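Putative decarboxylase involved in desferrioxamine biosynthesis (Erwinia amylovora, PDB 5O5C) probably catalyses the pyridoxal-phosphate-dependent decarboxylation of lysine to cadaverine, the diamine used to build the siderophore desferrioxamine. Local coordinates at residues B[436-441]-B[448-453]; B[423-428]-B[477-482]; B[419-424]-B[496-501]; B[411-416]-B[489-494]. All blocks are in the same frame, centred on the assembly; numbering follows the deposited sequence.

Contact 1 (B[436-441]-B[448-453])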
loop_
_atom_site.group_PDB
_atom_site.type_symbol
_atom_site.label_atom_id
_atom_site.label_comp_id
_atom_site.label_asym_id
_atom_site.label_seq_id
_atom_site.Cartn_x
_atom_site.Cartn_y
_atom_site.Cartn_z
ATOM N N ILE B 436 -29.170 5.909 -3.274
ATOM C CA ILE B 436 -29.493 4.757 -4.062
ATOM C C ILE B 436 -30.919 4.911 -4.617
ATOM O O ILE B 436 -31.882 5.092 -3.866
ATOM C CB ILE B 436 -29.354 3.434 -3.243
ATOM C CG1 ILE B 436 -27.916 3.228 -2.751
ATOM C CG2 ILE B 436 -29.748 2.229 -4.087
ATOM C CD1 ILE B 436 -26.853 3.321 -3.828
ATOM N N PHE B 437 -31.039 4.826 -5.936
ATOM C CA PHE B 437 -32.293 5.033 -6.591
ATOM C C PHE B 437 -32.352 4.235 -7.884
ATOM O O PHE B 437 -31.328 3.701 -8.325
ATOM C CB PHE B 437 -32.468 6.530 -6.880
ATOM C CG PHE B 437 -31.454 7.106 -7.829
ATOM C CD1 PHE B 437 -30.197 7.527 -7.376
ATOM C CD2 PHE B 437 -31.774 7.290 -9.181
ATOM C CE1 PHE B 437 -29.280 8.081 -8.257
ATOM C CE2 PHE B 437 -30.855 7.833 -10.066
ATOM C CZ PHE B 437 -29.599 8.224 -9.608
ATOM N N ARG B 438 -33.544 4.144 -8.476
ATOM C CA ARG B 438 -33.677 3.585 -9.814
ATOM C C ARG B 438 -34.786 4.208 -10.638
ATOM O O ARG B 438 -35.727 4.797 -10.127
ATOM C CB ARG B 438 -33.824 2.074 -9.819
ATOM C CG ARG B 438 -35.072 1.540 -9.175
ATOM C CD ARG B 438 -35.224 0.033 -9.359
ATOM N NE ARG B 438 -36.518 -0.372 -8.858
ATOM C CZ ARG B 438 -36.961 -1.612 -8.697
ATOM N NH1 ARG B 438 -36.221 -2.664 -8.994
ATOM N NH2 ARG B 438 -38.191 -1.782 -8.213
ATOM N N TYR B 439 -34.642 4.026 -11.936
ATOM C CA TYR B 439 -35.619 4.445 -12.866
ATOM C C TYR B 439 -36.688 3.359 -12.997
ATOM O O TYR B 439 -36.424 2.265 -13.429
ATOM C CB TYR B 439 -34.948 4.768 -14.189
ATOM C CG TYR B 439 -35.898 5.291 -15.229
ATOM C CD1 TYR B 439 -36.420 6.580 -15.140
ATOM C CD2 TYR B 439 -36.288 4.487 -16.299
ATOM C CE1 TYR B 439 -37.314 7.052 -16.079
ATOM C CE2 TYR B 439 -37.174 4.943 -17.242
ATOM C CZ TYR B 439 -37.679 6.240 -17.128
ATOM O OH TYR B 439 -38.546 6.699 -18.079
ATOM N N VAL B 440 -37.915 3.725 -12.681
ATOM C CA VAL B 440 -39.072 2.834 -12.793
ATOM C C VAL B 440 -40.005 3.519 -13.780
ATOM O O VAL B 440 -40.592 4.510 -13.458
ATOM C CB VAL B 440 -39.675 2.582 -11.381
ATOM C CG1 VAL B 440 -40.841 1.592 -11.414
ATOM C CG2 VAL B 440 -38.614 2.005 -10.468
ATOM N N PRO B 441 -40.088 3.031 -15.040
ATOM C CA PRO B 441 -40.981 3.685 -16.003
ATOM C C PRO B 441 -42.446 3.306 -15.794
ATOM O O PRO B 441 -42.743 2.400 -15.012
ATOM C CB PRO B 441 -40.477 3.173 -17.340
ATOM C CG PRO B 441 -39.922 1.841 -17.045
ATOM C CD PRO B 441 -39.375 1.893 -15.647
ATOM N N ALA B 448 -36.894 -8.207 -13.840
ATOM C CA ALA B 448 -35.759 -8.469 -14.747
ATOM C C ALA B 448 -35.734 -7.513 -15.932
ATOM O O ALA B 448 -34.702 -7.422 -16.570
ATOM C CB ALA B 448 -35.742 -9.905 -15.258
ATOM N N LEU B 449 -36.849 -6.821 -16.228
ATOM C CA LEU B 449 -36.853 -5.746 -17.223
ATOM C C LEU B 449 -36.372 -4.410 -16.643
ATOM O O LEU B 449 -35.581 -3.709 -17.248
ATOM C CB LEU B 449 -38.239 -5.582 -17.855
ATOM C CG LEU B 449 -38.368 -4.528 -18.954
ATOM C CD1 LEU B 449 -37.372 -4.791 -20.073
ATOM C CD2 LEU B 449 -39.785 -4.485 -19.480
ATOM N N THR B 450 -36.872 -4.052 -15.475
ATOM C CA THR B 450 -36.394 -2.852 -14.780
ATOM C C THR B 450 -34.886 -2.964 -14.476
ATOM O O THR B 450 -34.177 -1.953 -14.466
ATOM C CB THR B 450 -37.208 -2.632 -13.524
ATOM O OG1 THR B 450 -38.597 -2.650 -13.892
ATOM C CG2 THR B 450 -36.854 -1.317 -12.837
ATOM N N ASP B 451 -34.396 -4.185 -14.265
ATOM C CA ASP B 451 -32.955 -4.410 -14.111
ATOM C C ASP B 451 -32.149 -4.098 -15.361
ATOM O O ASP B 451 -31.157 -3.427 -15.271
ATOM C CB ASP B 451 -32.649 -5.834 -13.629
ATOM C CG ASP B 451 -33.093 -6.057 -12.205
ATOM O OD1 ASP B 451 -33.089 -5.063 -11.441
ATOM O OD2 ASP B 451 -33.465 -7.200 -11.848
ATOM N N GLU B 452 -32.582 -4.612 -16.497
ATOM C CA GLU B 452 -31.992 -4.308 -17.777
ATOM C C GLU B 452 -32.022 -2.812 -18.030
ATOM O O GLU B 452 -31.028 -2.215 -18.421
ATOM C CB GLU B 452 -32.709 -5.051 -18.887
ATOM C CG GLU B 452 -32.370 -6.544 -18.915
ATOM C CD GLU B 452 -33.387 -7.374 -19.690
ATOM O OE1 GLU B 452 -33.606 -7.066 -20.886
ATOM O OE2 GLU B 452 -33.958 -8.331 -19.105
ATOM N N ILE B 453 -33.162 -2.191 -17.758
ATOM C CA ILE B 453 -33.323 -0.823 -18.142
ATOM C C ILE B 453 -32.333 0.030 -17.307
ATOM O O ILE B 453 -31.706 0.880 -17.853
ATOM C CB ILE B 453 -34.825 -0.373 -18.104
ATOM C CG1 ILE B 453 -35.077 0.688 -19.172
ATOM C CG2 ILE B 453 -35.253 0.110 -16.736
ATOM C CD1 ILE B 453 -36.387 1.453 -19.047
#
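Val-440 and Thr-450 form the closest approach of the two backbones, with CA atoms 6.6 Å apart, where strand 436-439 and helix 448-453 run nearly perpendicular, their N-to-C directions 103° apart. The meeting point is a methyl group. Thr-450 turns OG1 beside its own backbone N and presents CG2 to the strand, where it rests 3.7 Å from the carbonyl oxygen Tyr-439 O. The same CG2 lies over one face of the Arg-438 guanidinium, 3.8 Å above the plane and displaced toward the rim. Arg-438 leaves the backbone with CG between N and the carbonyl carbon (chi1 65°) and then runs extended, which carries its flat end across the threonine at about a right angle. Farther along the helix, Ile-453 CD1 reaches the edge of the Tyr-439 ring, 4.0 Å from CE2. Ile-453 CD1 also passes the proline ring, 4.1 Å from Pro-441 CG, the two side chains running in opposite directions. The helix offers methyl groups throughout, to polar groups at Thr-450 and to rings at Ile-453. Polar bridges flank them: Asn-454 joins Tyr-439 N to Thr-450 O, and Asp-451 OD1 accepts from Gln-478 N. Strand 434-439 lies in the antiparallel sheet between strands 424-426 and 477-483. Helix 448-464 crosses its C-terminal end, and helix 491-510 reaches Tyr-439 and Ile-453 through Arg-506, Gln-508 and Val-509.

Contact 2 (B[423-428]-B[477-482])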
loop_
_atom_site.group_PDB
_atom_site.type_symbol
_atom_site.label_atom_id
_atom_site.label_comp_id
_atom_site.label_asym_id
_atom_site.label_seq_id
_atom_site.Cartn_x
_atom_site.Cartn_y
_atom_site.Cartn_z
ATOM N N ALA B 423 -40.938 9.346 -12.115
ATOM C CA ALA B 423 -40.186 8.231 -12.700
ATOM C C ALA B 423 -38.992 7.710 -11.860
ATOM O O ALA B 423 -38.515 6.612 -12.111
ATOM C CB ALA B 423 -39.723 8.607 -14.107
ATOM N N ILE B 424 -38.520 8.464 -10.876
ATOM C CA ILE B 424 -37.420 8.002 -9.995
ATOM C C ILE B 424 -37.920 7.450 -8.685
ATOM O O ILE B 424 -38.633 8.113 -7.964
ATOM C CB ILE B 424 -36.416 9.118 -9.673
ATOM C CG1 ILE B 424 -35.837 9.713 -10.961
ATOM C CG2 ILE B 424 -35.296 8.611 -8.721
ATOM C CD1 ILE B 424 -34.954 8.793 -11.746
ATOM N N GLU B 425 -37.546 6.209 -8.412
ATOM C CA GLU B 425 -37.748 5.577 -7.116
ATOM C C GLU B 425 -36.466 5.677 -6.240
ATOM O O GLU B 425 -35.427 5.135 -6.629
ATOM C CB GLU B 425 -38.067 4.123 -7.358
ATOM C CG GLU B 425 -38.487 3.382 -6.116
ATOM C CD GLU B 425 -38.354 1.903 -6.309
ATOM O OE1 GLU B 425 -38.860 1.404 -7.342
ATOM O OE2 GLU B 425 -37.716 1.258 -5.455
ATOM N N VAL B 426 -36.574 6.324 -5.075
ATOM C CA VAL B 426 -35.456 6.482 -4.106
ATOM C C VAL B 426 -35.719 5.584 -2.909
ATOM O O VAL B 426 -36.857 5.356 -2.580
ATOM C CB VAL B 426 -35.248 7.941 -3.646
ATOM C CG1 VAL B 426 -35.001 8.855 -4.813
ATOM C CG2 VAL B 426 -36.418 8.470 -2.845
ATOM N N LEU B 427 -34.668 5.033 -2.303
ATOM C CA LEU B 427 -34.807 4.037 -1.228
ATOM C C LEU B 427 -34.579 4.632 0.154
ATOM O O LEU B 427 -34.966 4.054 1.156
ATOM C CB LEU B 427 -33.816 2.881 -1.425
ATOM C CG LEU B 427 -34.010 1.932 -2.604
ATOM C CD1 LEU B 427 -32.940 0.876 -2.601
ATOM C CD2 LEU B 427 -35.370 1.251 -2.531
ATOM N N HIS B 428 -33.940 5.779 0.236
ATOM C CA HIS B 428 -33.552 6.238 1.554
ATOM C C HIS B 428 -33.278 7.688 1.518
ATOM O O HIS B 428 -32.892 8.263 0.486
ATOM C CB HIS B 428 -32.274 5.507 2.044
ATOM C CG HIS B 428 -31.077 5.775 1.169
ATOM N ND1 HIS B 428 -29.935 6.391 1.626
ATOM C CD2 HIS B 428 -30.887 5.582 -0.155
ATOM C CE1 HIS B 428 -29.084 6.544 0.629
ATOM N NE2 HIS B 428 -29.634 6.055 -0.460
ATOM N N ARG B 477 -31.674 -6.724 -7.092
ATOM C CA ARG B 477 -32.264 -5.835 -8.088
ATOM C C ARG B 477 -31.246 -4.733 -8.427
ATOM O O ARG B 477 -30.499 -4.295 -7.560
ATOM C CB ARG B 477 -33.603 -5.289 -7.550
ATOM C CG ARG B 477 -34.729 -6.310 -7.708
ATOM C CD ARG B 477 -35.808 -6.355 -6.624
ATOM N NE ARG B 477 -36.310 -7.744 -6.476
ATOM C CZ ARG B 477 -37.322 -8.153 -5.695
ATOM N NH1 ARG B 477 -38.017 -7.290 -4.947
ATOM N NH2 ARG B 477 -37.654 -9.457 -5.670
ATOM N N GLN B 478 -31.178 -4.325 -9.696
ATOM C CA GLN B 478 -30.205 -3.339 -10.095
ATOM C C GLN B 478 -30.727 -1.976 -9.699
ATOM O O GLN B 478 -31.816 -1.588 -10.109
ATOM C CB GLN B 478 -29.869 -3.410 -11.587
ATOM C CG GLN B 478 -28.676 -4.290 -11.906
ATOM C CD GLN B 478 -27.444 -3.781 -11.206
ATOM O OE1 GLN B 478 -26.969 -4.407 -10.277
ATOM N NE2 GLN B 478 -26.991 -2.585 -11.575
ATOM N N TYR B 479 -29.970 -1.289 -8.838
ATOM C CA TYR B 479 -30.200 0.125 -8.575
ATOM C C TYR B 479 -29.071 0.972 -9.167
ATOM O O TYR B 479 -28.013 0.448 -9.553
ATOM C CB TYR B 479 -30.430 0.358 -7.070
ATOM C CG TYR B 479 -31.798 -0.149 -6.603
ATOM C CD1 TYR B 479 -32.009 -1.479 -6.258
ATOM C CD2 TYR B 479 -32.867 0.702 -6.534
ATOM C CE1 TYR B 479 -33.255 -1.935 -5.839
ATOM C CE2 TYR B 479 -34.107 0.269 -6.116
ATOM C CZ TYR B 479 -34.301 -1.034 -5.781
ATOM O OH TYR B 479 -35.535 -1.390 -5.408
ATOM N N LEU B 480 -29.328 2.274 -9.283
ATOM C CA LEU B 480 -28.319 3.268 -9.690
ATOM C C LEU B 480 -27.865 3.973 -8.437
ATOM O O LEU B 480 -28.545 3.931 -7.415
ATOM C CB LEU B 480 -28.905 4.309 -10.636
ATOM C CG LEU B 480 -29.381 3.828 -12.011
ATOM C CD1 LEU B 480 -29.969 5.015 -12.770
ATOM C CD2 LEU B 480 -28.237 3.191 -12.779
ATOM N N LYS B 481 -26.701 4.596 -8.496
ATOM C CA LYS B 481 -26.162 5.184 -7.303
ATOM C C LYS B 481 -25.535 6.497 -7.647
ATOM O O LYS B 481 -24.832 6.612 -8.656
ATOM C CB LYS B 481 -25.133 4.285 -6.653
ATOM C CG LYS B 481 -24.354 4.983 -5.540
ATOM C CD LYS B 481 -22.916 4.535 -5.409
ATOM C CE LYS B 481 -22.759 3.410 -4.465
ATOM N NZ LYS B 481 -21.348 3.015 -4.415
ATOM N N PHE B 482 -25.760 7.466 -6.773
ATOM C CA PHE B 482 -25.049 8.751 -6.815
ATOM C C PHE B 482 -24.199 8.839 -5.544
ATOM O O PHE B 482 -24.745 8.743 -4.469
ATOM C CB PHE B 482 -26.049 9.902 -6.693
ATOM C CG PHE B 482 -26.491 10.546 -7.961
ATOM C CD1 PHE B 482 -26.251 10.018 -9.219
ATOM C CD2 PHE B 482 -27.286 11.666 -7.859
ATOM C CE1 PHE B 482 -26.720 10.645 -10.347
ATOM C CE2 PHE B 482 -27.786 12.297 -8.985
ATOM C CZ PHE B 482 -27.497 11.782 -10.239
#
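Leu-427 sets its CD1 methyl over one face of the Tyr-479 ring, 3.9 Å from the centroid and 15° off the normal, a clear CH-pi contact. The second methyl, Leu-427 CD2, lies 3.9 Å from Tyr-479 OH. Glu-425 approaches from a different direction: OE2 lies at the edge of the ring, in its plane, and accepts a weak hydrogen bond of 3.4 Å from Tyr-479 OH. The carboxylate plane itself is turned 76° from the ring. Glu-425 gets there by an extended chain whose CG stands anti to the backbone N (chi1 -172°). What positions these groups is the antiparallel sheet. Strands 424-426 and 477-483 are not neighbours but flank strand 434-439, which bonds Glu-425 to Arg-438, Leu-427 to Ile-436 and Leu-480 to Phe-437 through the backbone. The tyrosine therefore reaches over the middle strand, touching Arg-438 and Ile-436 on the way. Glu-425 OE1 forms a long, weak ion pair with Arg-438 NE, which would tend to keep the carboxylate ionised. The bond from the phenol is long and weak, so the methyl on the ring face and the covering of the aromatic surface are likely to matter at least as much.

Contact 3 (B[419-424]-B[496-501])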
loop_
_atom_site.group_PDB
_atom_site.type_symbol
_atom_site.label_atom_id
_atom_site.label_comp_id
_atom_site.label_asym_id
_atom_site.label_seq_id
_atom_site.Cartn_x
_atom_site.Cartn_y
_atom_site.Cartn_z
ATOM N N ASN B 419 -36.620 12.369 -5.398
ATOM C CA ASN B 419 -37.915 11.964 -4.858
ATOM C C ASN B 419 -39.034 12.701 -5.581
ATOM O O ASN B 419 -39.962 12.096 -6.066
ATOM C CB ASN B 419 -37.974 12.219 -3.339
ATOM C CG ASN B 419 -39.119 11.496 -2.663
ATOM O OD1 ASN B 419 -39.411 10.322 -2.967
ATOM N ND2 ASN B 419 -39.771 12.178 -1.731
ATOM N N ALA B 420 -38.904 14.019 -5.671
ATOM C CA ALA B 420 -39.743 14.849 -6.527
ATOM C C ALA B 420 -40.082 14.210 -7.902
ATOM O O ALA B 420 -41.213 14.332 -8.384
ATOM C CB ALA B 420 -39.076 16.207 -6.708
ATOM N N HIS B 421 -39.129 13.516 -8.525
ATOM C CA HIS B 421 -39.376 12.922 -9.844
ATOM C C HIS B 421 -40.262 11.647 -9.813
ATOM O O HIS B 421 -39.873 10.689 -9.180
ATOM C CB HIS B 421 -38.048 12.656 -10.557
ATOM C CG HIS B 421 -38.164 12.654 -12.038
ATOM N ND1 HIS B 421 -38.947 11.746 -12.709
ATOM C CD2 HIS B 421 -37.583 13.424 -12.988
ATOM C CE1 HIS B 421 -38.870 11.972 -14.007
ATOM N NE2 HIS B 421 -38.049 12.981 -14.205
ATOM N N PRO B 422 -41.439 11.626 -10.530
ATOM C CA PRO B 422 -42.386 10.452 -10.526
ATOM C C PRO B 422 -41.815 9.176 -11.125
ATOM O O PRO B 422 -42.188 8.054 -10.718
ATOM C CB PRO B 422 -43.554 10.926 -11.416
ATOM C CG PRO B 422 -43.414 12.418 -11.489
ATOM C CD PRO B 422 -41.939 12.677 -11.433
ATOM N N ALA B 423 -40.938 9.346 -12.115
ATOM C CA ALA B 423 -40.186 8.231 -12.700
ATOM C C ALA B 423 -38.992 7.710 -11.860
ATOM O O ALA B 423 -38.515 6.612 -12.111
ATOM C CB ALA B 423 -39.723 8.607 -14.107
ATOM N N ILE B 424 -38.520 8.464 -10.876
ATOM C CA ILE B 424 -37.420 8.002 -9.995
ATOM C C ILE B 424 -37.920 7.450 -8.685
ATOM O O ILE B 424 -38.633 8.113 -7.964
ATOM C CB ILE B 424 -36.416 9.118 -9.673
ATOM C CG1 ILE B 424 -35.837 9.713 -10.961
ATOM C CG2 ILE B 424 -35.296 8.611 -8.721
ATOM C CD1 ILE B 424 -34.954 8.793 -11.746
ATOM N N ASP B 496 -28.937 18.221 -14.061
ATOM C CA ASP B 496 -28.456 17.750 -15.361
ATOM C C ASP B 496 -28.390 16.224 -15.442
ATOM O O ASP B 496 -28.880 15.613 -16.436
ATOM C CB ASP B 496 -27.074 18.379 -15.675
ATOM C CG ASP B 496 -27.166 19.840 -16.098
ATOM O OD1 ASP B 496 -28.278 20.359 -16.294
ATOM O OD2 ASP B 496 -26.125 20.493 -16.274
ATOM N N VAL B 497 -27.819 15.607 -14.392
ATOM C CA VAL B 497 -27.450 14.174 -14.417
ATOM C C VAL B 497 -28.748 13.364 -14.288
ATOM O O VAL B 497 -28.989 12.412 -15.041
ATOM C CB VAL B 497 -26.400 13.803 -13.337
ATOM C CG1 VAL B 497 -25.970 12.343 -13.446
ATOM C CG2 VAL B 497 -25.146 14.650 -13.461
ATOM N N ILE B 498 -29.610 13.804 -13.401
ATOM C CA ILE B 498 -30.957 13.260 -13.334
ATOM C C ILE B 498 -31.628 13.250 -14.701
ATOM O O ILE B 498 -32.245 12.260 -15.024
ATOM C CB ILE B 498 -31.849 13.991 -12.338
ATOM C CG1 ILE B 498 -31.289 13.794 -10.937
ATOM C CG2 ILE B 498 -33.277 13.461 -12.441
ATOM C CD1 ILE B 498 -31.983 14.615 -9.873
ATOM N N ALA B 499 -31.480 14.320 -15.496
ATOM C CA ALA B 499 -32.142 14.417 -16.813
ATOM C C ALA B 499 -31.558 13.442 -17.819
ATOM O O ALA B 499 -32.268 12.872 -18.669
ATOM C CB ALA B 499 -32.050 15.833 -17.359
ATOM N N LEU B 500 -30.239 13.279 -17.732
ATOM C CA LEU B 500 -29.511 12.259 -18.465
ATOM C C LEU B 500 -29.969 10.840 -18.118
ATOM O O LEU B 500 -30.255 10.025 -18.988
ATOM C CB LEU B 500 -28.018 12.421 -18.156
ATOM C CG LEU B 500 -27.031 12.019 -19.222
ATOM C CD1 LEU B 500 -27.306 12.766 -20.513
ATOM C CD2 LEU B 500 -25.626 12.313 -18.701
ATOM N N ILE B 501 -30.065 10.562 -16.840
ATOM C CA ILE B 501 -30.598 9.293 -16.385
ATOM C C ILE B 501 -31.991 9.030 -16.975
ATOM O O ILE B 501 -32.214 7.954 -17.541
ATOM C CB ILE B 501 -30.631 9.249 -14.870
ATOM C CG1 ILE B 501 -29.197 9.106 -14.323
ATOM C CG2 ILE B 501 -31.451 8.103 -14.325
ATOM C CD1 ILE B 501 -29.137 9.503 -12.878
#
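The imidazole of His-421 meets Ile-498 obliquely, its CD2 lying 4.3 Å from the methyl CG2. At the ring edge, only 1° out of plane, sits Ala-423 N, which donates to His-421 ND1 over 3.2 Å. The bond is bent, with an N-H...acceptor angle of 136°, but it ties the ring to its own backbone and limits its rotation. As ND1 acts as acceptor, the arrangement is consistent with a proton on NE2. The setting is a type I beta turn from His-421 to Ile-424, closed by the bond from Ile-424 N to His-421 O of 3.1 Å. This turn takes the chain from helix 397-420 into edge strand 424-426 of the small antiparallel sheet. The contact illustrates how such a helix-to-strand connection can be covered by a helix from much later in the sequence. Ile-498 and Ile-501, one helical turn apart, both face the turn; the first receives the histidine and the second the isoleucine. Ile-498 also packs on Leu-417 and Leu-418, while Ile-501 extends the apolar layer to Phe-437, Leu-480 and Phe-482 of the neighbouring strands. Helix 491-510 thus spans the junction between helix and sheet. Near the start of its segment Asp-496 is held by a salt bridge to Lys-105. The contact is modest in area, 108 Å² in all, yet three of its four touching residues are buried. With CG1 of Ile-424 beside the backbone N (chi1 -57°), the chain points at the helix, and Ile-424 CD1 stops 4.4 Å from Ile-501 CG2.

Contact 4 (B[411-416]-B[489-494])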
loop_
_atom_site.group_PDB
_atom_site.type_symbol
_atom_site.label_atom_id
_atom_site.label_comp_id
_atom_site.label_asym_id
_atom_site.label_seq_id
_atom_site.Cartn_x
_atom_site.Cartn_y
_atom_site.Cartn_z
ATOM N N THR B 411 -26.387 16.526 -0.851
ATOM C CA THR B 411 -27.008 15.183 -1.000
ATOM C C THR B 411 -28.484 15.187 -0.573
ATOM O O THR B 411 -29.320 14.417 -1.099
ATOM C CB THR B 411 -26.263 14.130 -0.118
ATOM O OG1 THR B 411 -24.872 14.262 -0.310
ATOM C CG2 THR B 411 -26.658 12.706 -0.420
ATOM N N GLN B 412 -28.776 16.012 0.431
ATOM C CA GLN B 412 -30.159 16.266 0.869
ATOM C C GLN B 412 -30.971 16.929 -0.208
ATOM O O GLN B 412 -32.122 16.627 -0.337
ATOM C CB GLN B 412 -30.203 17.123 2.140
ATOM C CG GLN B 412 -29.684 16.415 3.373
ATOM C CD GLN B 412 -30.489 15.180 3.692
ATOM O OE1 GLN B 412 -31.683 15.124 3.414
ATOM N NE2 GLN B 412 -29.837 14.174 4.267
ATOM N N ILE B 413 -30.352 17.818 -0.969
ATOM C CA ILE B 413 -30.954 18.465 -2.116
ATOM C C ILE B 413 -31.161 17.467 -3.245
ATOM O O ILE B 413 -32.235 17.460 -3.873
ATOM C CB ILE B 413 -30.184 19.751 -2.539
ATOM C CG1 ILE B 413 -30.516 20.879 -1.552
ATOM C CG2 ILE B 413 -30.526 20.221 -3.941
ATOM C CD1 ILE B 413 -29.739 22.134 -1.752
ATOM N N ALA B 414 -30.186 16.603 -3.484
ATOM C CA ALA B 414 -30.350 15.591 -4.543
ATOM C C ALA B 414 -31.457 14.598 -4.178
ATOM O O ALA B 414 -32.273 14.238 -5.034
ATOM C CB ALA B 414 -29.044 14.901 -4.873
ATOM N N HIS B 415 -31.522 14.201 -2.911
ATOM C CA HIS B 415 -32.604 13.349 -2.447
ATOM C C HIS B 415 -33.961 14.004 -2.696
ATOM O O HIS B 415 -34.890 13.340 -3.166
ATOM C CB HIS B 415 -32.489 13.042 -0.963
ATOM C CG HIS B 415 -33.637 12.240 -0.444
ATOM N ND1 HIS B 415 -34.557 12.745 0.454
ATOM C CD2 HIS B 415 -34.046 10.990 -0.747
ATOM C CE1 HIS B 415 -35.476 11.828 0.699
ATOM N NE2 HIS B 415 -35.192 10.755 -0.024
ATOM N N GLN B 416 -34.057 15.307 -2.387
ATOM C CA GLN B 416 -35.244 16.064 -2.706
ATOM C C GLN B 416 -35.553 16.003 -4.191
ATOM O O GLN B 416 -36.665 15.634 -4.544
ATOM C CB GLN B 416 -35.175 17.509 -2.198
ATOM C CG GLN B 416 -35.269 17.599 -0.693
ATOM C CD GLN B 416 -35.232 19.031 -0.172
ATOM O OE1 GLN B 416 -34.501 19.887 -0.685
ATOM N NE2 GLN B 416 -36.031 19.297 0.863
ATOM N N THR B 489 -19.975 21.027 -6.725
ATOM C CA THR B 489 -21.141 20.493 -7.431
ATOM C C THR B 489 -22.383 21.209 -6.957
ATOM O O THR B 489 -22.592 21.317 -5.753
ATOM C CB THR B 489 -21.284 18.986 -7.137
ATOM O OG1 THR B 489 -20.095 18.321 -7.558
ATOM C CG2 THR B 489 -22.538 18.320 -7.801
ATOM N N THR B 490 -23.187 21.703 -7.901
ATOM C CA THR B 490 -24.402 22.443 -7.596
ATOM C C THR B 490 -25.689 21.639 -7.838
ATOM O O THR B 490 -25.710 20.535 -8.438
ATOM C CB THR B 490 -24.507 23.758 -8.425
ATOM O OG1 THR B 490 -24.525 23.467 -9.830
ATOM C CG2 THR B 490 -23.334 24.684 -8.130
ATOM N N ALA B 491 -26.768 22.245 -7.376
ATOM C CA ALA B 491 -28.122 21.813 -7.678
ATOM C C ALA B 491 -28.290 21.572 -9.173
ATOM O O ALA B 491 -28.674 20.478 -9.586
ATOM C CB ALA B 491 -29.119 22.845 -7.169
ATOM N N ALA B 492 -27.927 22.563 -9.980
ATOM C CA ALA B 492 -28.021 22.467 -11.435
ATOM C C ALA B 492 -27.249 21.264 -12.039
ATOM O O ALA B 492 -27.709 20.598 -12.969
ATOM C CB ALA B 492 -27.548 23.767 -12.058
ATOM N N ASP B 493 -26.075 20.982 -11.492
ATOM C CA ASP B 493 -25.314 19.790 -11.901
ATOM C C ASP B 493 -26.062 18.464 -11.649
ATOM O O ASP B 493 -26.112 17.606 -12.516
ATOM C CB ASP B 493 -23.947 19.792 -11.221
ATOM C CG ASP B 493 -23.060 20.881 -11.746
ATOM O OD1 ASP B 493 -22.975 20.956 -12.978
ATOM O OD2 ASP B 493 -22.450 21.629 -10.946
ATOM N N ILE B 494 -26.680 18.334 -10.494
ATOM C CA ILE B 494 -27.447 17.146 -10.152
ATOM C C ILE B 494 -28.651 17.102 -11.070
ATOM O O ILE B 494 -28.940 16.054 -11.642
ATOM C CB ILE B 494 -27.957 17.175 -8.713
ATOM C CG1 ILE B 494 -26.847 17.432 -7.745
ATOM C CG2 ILE B 494 -28.734 15.893 -8.348
ATOM C CD1 ILE B 494 -27.320 18.275 -6.609
#
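Just two residue pairs join these helices, and the tighter of them sets Ala-414 CB against Ile-494 CG2, methyl to methyl, at 3.6 Å. With no more than a methyl on Ala-414, the backbones come near, the CA atoms of Ala-414 and Ile-494 being 6.5 Å apart. The isoleucine has CG2 anti to its backbone N, beside the carbonyl carbon, which aims that branch at helix 411-416. Its other branch is twisted away from a staggered form (chi2 144°), and Ile-494 CD1 ends 4.2 Å from the same Ala-414 CB. Ile-494 also packs on Leu-410 and Leu-417, so three residues along one flank of helix 397-420 receive it. One residue before Ala-414, and about a turn before Ile-494 on the other helix, Ile-413 CG2 and Ala-491 CB make a looser contact of 4.4 Å.

Polar chemistry lies behind this apolar seam and marks where the second helix begins. Thr-490 N gives a nearly straight bond (170°) to Asp-493 OD2, which accepts with its anti lone pair at 3.1 Å. Thr-490 OG1 donates to the same OD2 at 3.0 Å, but from well above the carboxylate plane. In return Asp-493 N makes a weak bond to Thr-490 OG1. The second carboxylate oxygen, OD1, is taken by Lys-105 in a salt bridge, so the aspartate is gripped at both oxygens. The reciprocal bonds make a capping box with Thr-490 as N-cap, starting the last helix of the chain where it packs against helix 397-420 in the C-terminal region of this fold-type I enzyme.

The four contacts sit on one side of the chain's centre and together build a compact C-terminal unit of helices on a four-stranded antiparallel sheet, away from the cofactor sites. Along the chain, helix 397-420 leads into strands 424-426 and 434-439, then helix 448-464, strands 470-474 and 477-483, and finally helix 491-510. Contact 4 joins the first and last helices, and contact 3, 11 Å away between centres, joins the turn after the first helix to the last. Contact 1 lays helix 448-464 against the sheet, and contact 2, 8 Å away between centres, spans two strands of it. Contacts 1 and 4 do not touch; the last helix packs back on the segment opening the unit.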